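Local coordinates for protein sorting nexin-3 (Saccharomyces cerevisiae, PDB 1OCS) that binds phosphatidylinositol 3-phosphate through its PX domain and helps retrieve late Golgi membrane proteins from the prevacuolar compartment, at residues P102-P107 with H141-S146. Numbering follows the deposited sequence.
Sequences PKVMVP and HPLLQS
V104 reaches across to the start of helix 142-147 with both of its methyl groups, one on the N-cap residue and one in the first turn. CG2 meets CD1 of L143 at 4.0 Å, an apolar touch between branch ends in which the two side chains cross obliquely. CG1 comes up obliquely to the imidazole of H141, its carbon 4.2 Å from H141 NE2. The division follows from the valine torsion: with CG1 anti to the backbone N (chi1 178°), CG2 is left beside that nitrogen, and the forked side chain offers one branch to the leucine and one to the histidine.

The histidine illustrates how a helix cap can double as a packing surface. H141 occupies the N-cap, and its ND1 accepts the backbone N-H of L143 at 3.0 Å between N and ND1. That donor lies at the ring edge, only 8° out of the imidazole plane. The N-H...ND1 angle of 138° makes the bond noticeably bent. The cap probably helps to fix the rotation of the ring, with NE2 the ring atom nearest V104. One turn on, S146 OG donates to L143 O over 3.2 Å from above the carbonyl plane, and Q145 N is bonded to H141 O at 2.9 Å, the first turn of backbone bonding.

Small and near the surface, with 139 Å² buried in all, the contact lies away from the phosphoinositide site of the PX domain. It brings the irregular segment 102-107, part of the long loop between helices 93-98 and 121-139, against the start of the short helix 142-147. Helix 93-98 lies beside both segments: I96 touches V104 and L144, while V138 of helix 121-139 also packs on L144.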
loop_
_atom_site.group_PDB
_atom_site.type_symbol
_atom_site.label_atom_id
_atom_site.label_comp_id
_atom_site.label_asym_id
_atom_site.label_seq_id
_atom_site.Cartn_x
_atom_site.Cartn_y
_atom_site.Cartn_z
ATOM N N PRO A 102 -5.675 -10.666 18.425
ATOM C CA PRO A 102 -4.750 -9.980 19.331
ATOM C C PRO A 102 -3.285 -10.407 19.255
ATOM O O PRO A 102 -2.438 -9.841 19.949
ATOM C CB PRO A 102 -5.360 -10.250 20.704
ATOM C CG PRO A 102 -5.948 -11.614 20.529
ATOM C CD PRO A 102 -6.636 -11.480 19.193
ATOM N N LYS A 103 -2.981 -11.397 18.422
ATOM C CA LYS A 103 -1.603 -11.860 18.293
ATOM C C LYS A 103 -0.976 -11.545 16.934
ATOM O O LYS A 103 0.248 -11.558 16.801
ATOM C CB LYS A 103 -1.522 -13.363 18.577
ATOM C CG LYS A 103 -2.017 -13.747 19.970
ATOM C CD LYS A 103 -1.663 -15.184 20.329
ATOM C CE LYS A 103 -0.155 -15.367 20.441
ATOM N NZ LYS A 103 0.219 -16.740 20.876
ATOM N N VAL A 104 -1.802 -11.264 15.928
ATOM C CA VAL A 104 -1.283 -10.942 14.601
ATOM C C VAL A 104 -0.520 -9.623 14.675
ATOM O O VAL A 104 -1.028 -8.632 15.199
ATOM C CB VAL A 104 -2.412 -10.795 13.567
ATOM C CG1 VAL A 104 -1.828 -10.414 12.215
ATOM C CG2 VAL A 104 -3.190 -12.091 13.460
ATOM N N MET A 105 0.697 -9.605 14.148
ATOM C CA MET A 105 1.496 -8.393 14.195
ATOM C C MET A 105 1.852 -7.830 12.828
ATOM O O MET A 105 2.259 -8.555 11.925
ATOM C CB MET A 105 2.758 -8.650 15.011
ATOM C CG MET A 105 2.453 -9.057 16.445
ATOM S SD MET A 105 3.822 -8.721 17.540
ATOM C CE MET A 105 4.881 -10.120 17.170
ATOM N N VAL A 106 1.686 -6.521 12.686
ATOM C CA VAL A 106 1.983 -5.850 11.431
ATOM C C VAL A 106 3.359 -5.212 11.514
ATOM O O VAL A 106 3.641 -4.443 12.437
ATOM C CB VAL A 106 0.944 -4.754 11.128
ATOM C CG1 VAL A 106 1.282 -4.063 9.802
ATOM C CG2 VAL A 106 -0.446 -5.359 11.086
ATOM N N PRO A 107 4.233 -5.519 10.547
ATOM C CA PRO A 107 5.595 -4.979 10.497
ATOM C C PRO A 107 5.623 -3.459 10.425
ATOM O O PRO A 107 4.668 -2.833 9.958
ATOM C CB PRO A 107 6.172 -5.589 9.218
ATOM C CG PRO A 107 5.395 -6.843 9.046
ATOM C CD PRO A 107 3.995 -6.437 9.422
ATOM N N HIS A 141 -0.492 -12.170 3.888
ATOM C CA HIS A 141 -0.931 -12.881 5.083
ATOM C C HIS A 141 -2.323 -13.479 4.893
ATOM O O HIS A 141 -3.287 -12.758 4.621
ATOM C CB HIS A 141 -0.925 -11.939 6.289
ATOM C CG HIS A 141 -1.065 -12.646 7.601
ATOM N ND1 HIS A 141 -2.191 -13.361 7.943
ATOM C CD2 HIS A 141 -0.210 -12.766 8.644
ATOM C CE1 HIS A 141 -2.024 -13.894 9.140
ATOM N NE2 HIS A 141 -0.831 -13.548 9.587
ATOM N N PRO A 142 -2.448 -14.810 5.054
ATOM C CA PRO A 142 -3.716 -15.528 4.895
ATOM C C PRO A 142 -4.906 -14.950 5.649
ATOM O O PRO A 142 -6.003 -14.864 5.099
ATOM C CB PRO A 142 -3.376 -16.948 5.359
ATOM C CG PRO A 142 -1.941 -17.082 5.015
ATOM C CD PRO A 142 -1.379 -15.742 5.457
ATOM N N LEU A 143 -4.699 -14.557 6.902
ATOM C CA LEU A 143 -5.790 -14.005 7.694
ATOM C C LEU A 143 -6.244 -12.638 7.186
ATOM O O LEU A 143 -7.436 -12.328 7.214
ATOM C CB LEU A 143 -5.391 -13.913 9.176
ATOM C CG LEU A 143 -5.017 -15.244 9.853
ATOM C CD1 LEU A 143 -4.829 -15.022 11.351
ATOM C CD2 LEU A 143 -6.103 -16.286 9.606
ATOM N N LEU A 144 -5.307 -11.816 6.723
ATOM C CA LEU A 144 -5.683 -10.503 6.210
ATOM C C LEU A 144 -6.404 -10.681 4.874
ATOM O O LEU A 144 -7.360 -9.966 4.572
ATOM C CB LEU A 144 -4.447 -9.604 6.048
ATOM C CG LEU A 144 -3.592 -9.417 7.316
ATOM C CD1 LEU A 144 -2.558 -8.334 7.087
ATOM C CD2 LEU A 144 -4.479 -9.052 8.500
ATOM N N GLN A 145 -5.956 -11.651 4.084
ATOM C CA GLN A 145 -6.573 -11.925 2.789
ATOM C C GLN A 145 -8.023 -12.367 2.939
ATOM O O GLN A 145 -8.876 -12.031 2.121
ATOM C CB GLN A 145 -5.811 -13.028 2.045
ATOM C CG GLN A 145 -4.419 -12.661 1.602
ATOM C CD GLN A 145 -3.789 -13.759 0.768
ATOM O OE1 GLN A 145 -4.229 -14.905 0.810
ATOM N NE2 GLN A 145 -2.751 -13.417 0.017
ATOM N N SER A 146 -8.311 -13.123 3.990
ATOM C CA SER A 146 -9.667 -13.614 4.185
ATOM C C SER A 146 -10.594 -12.678 4.947
ATOM O O SER A 146 -11.779 -12.598 4.627
ATOM C CB SER A 146 -9.636 -14.977 4.888
ATOM O OG SER A 146 -9.146 -14.858 6.210
#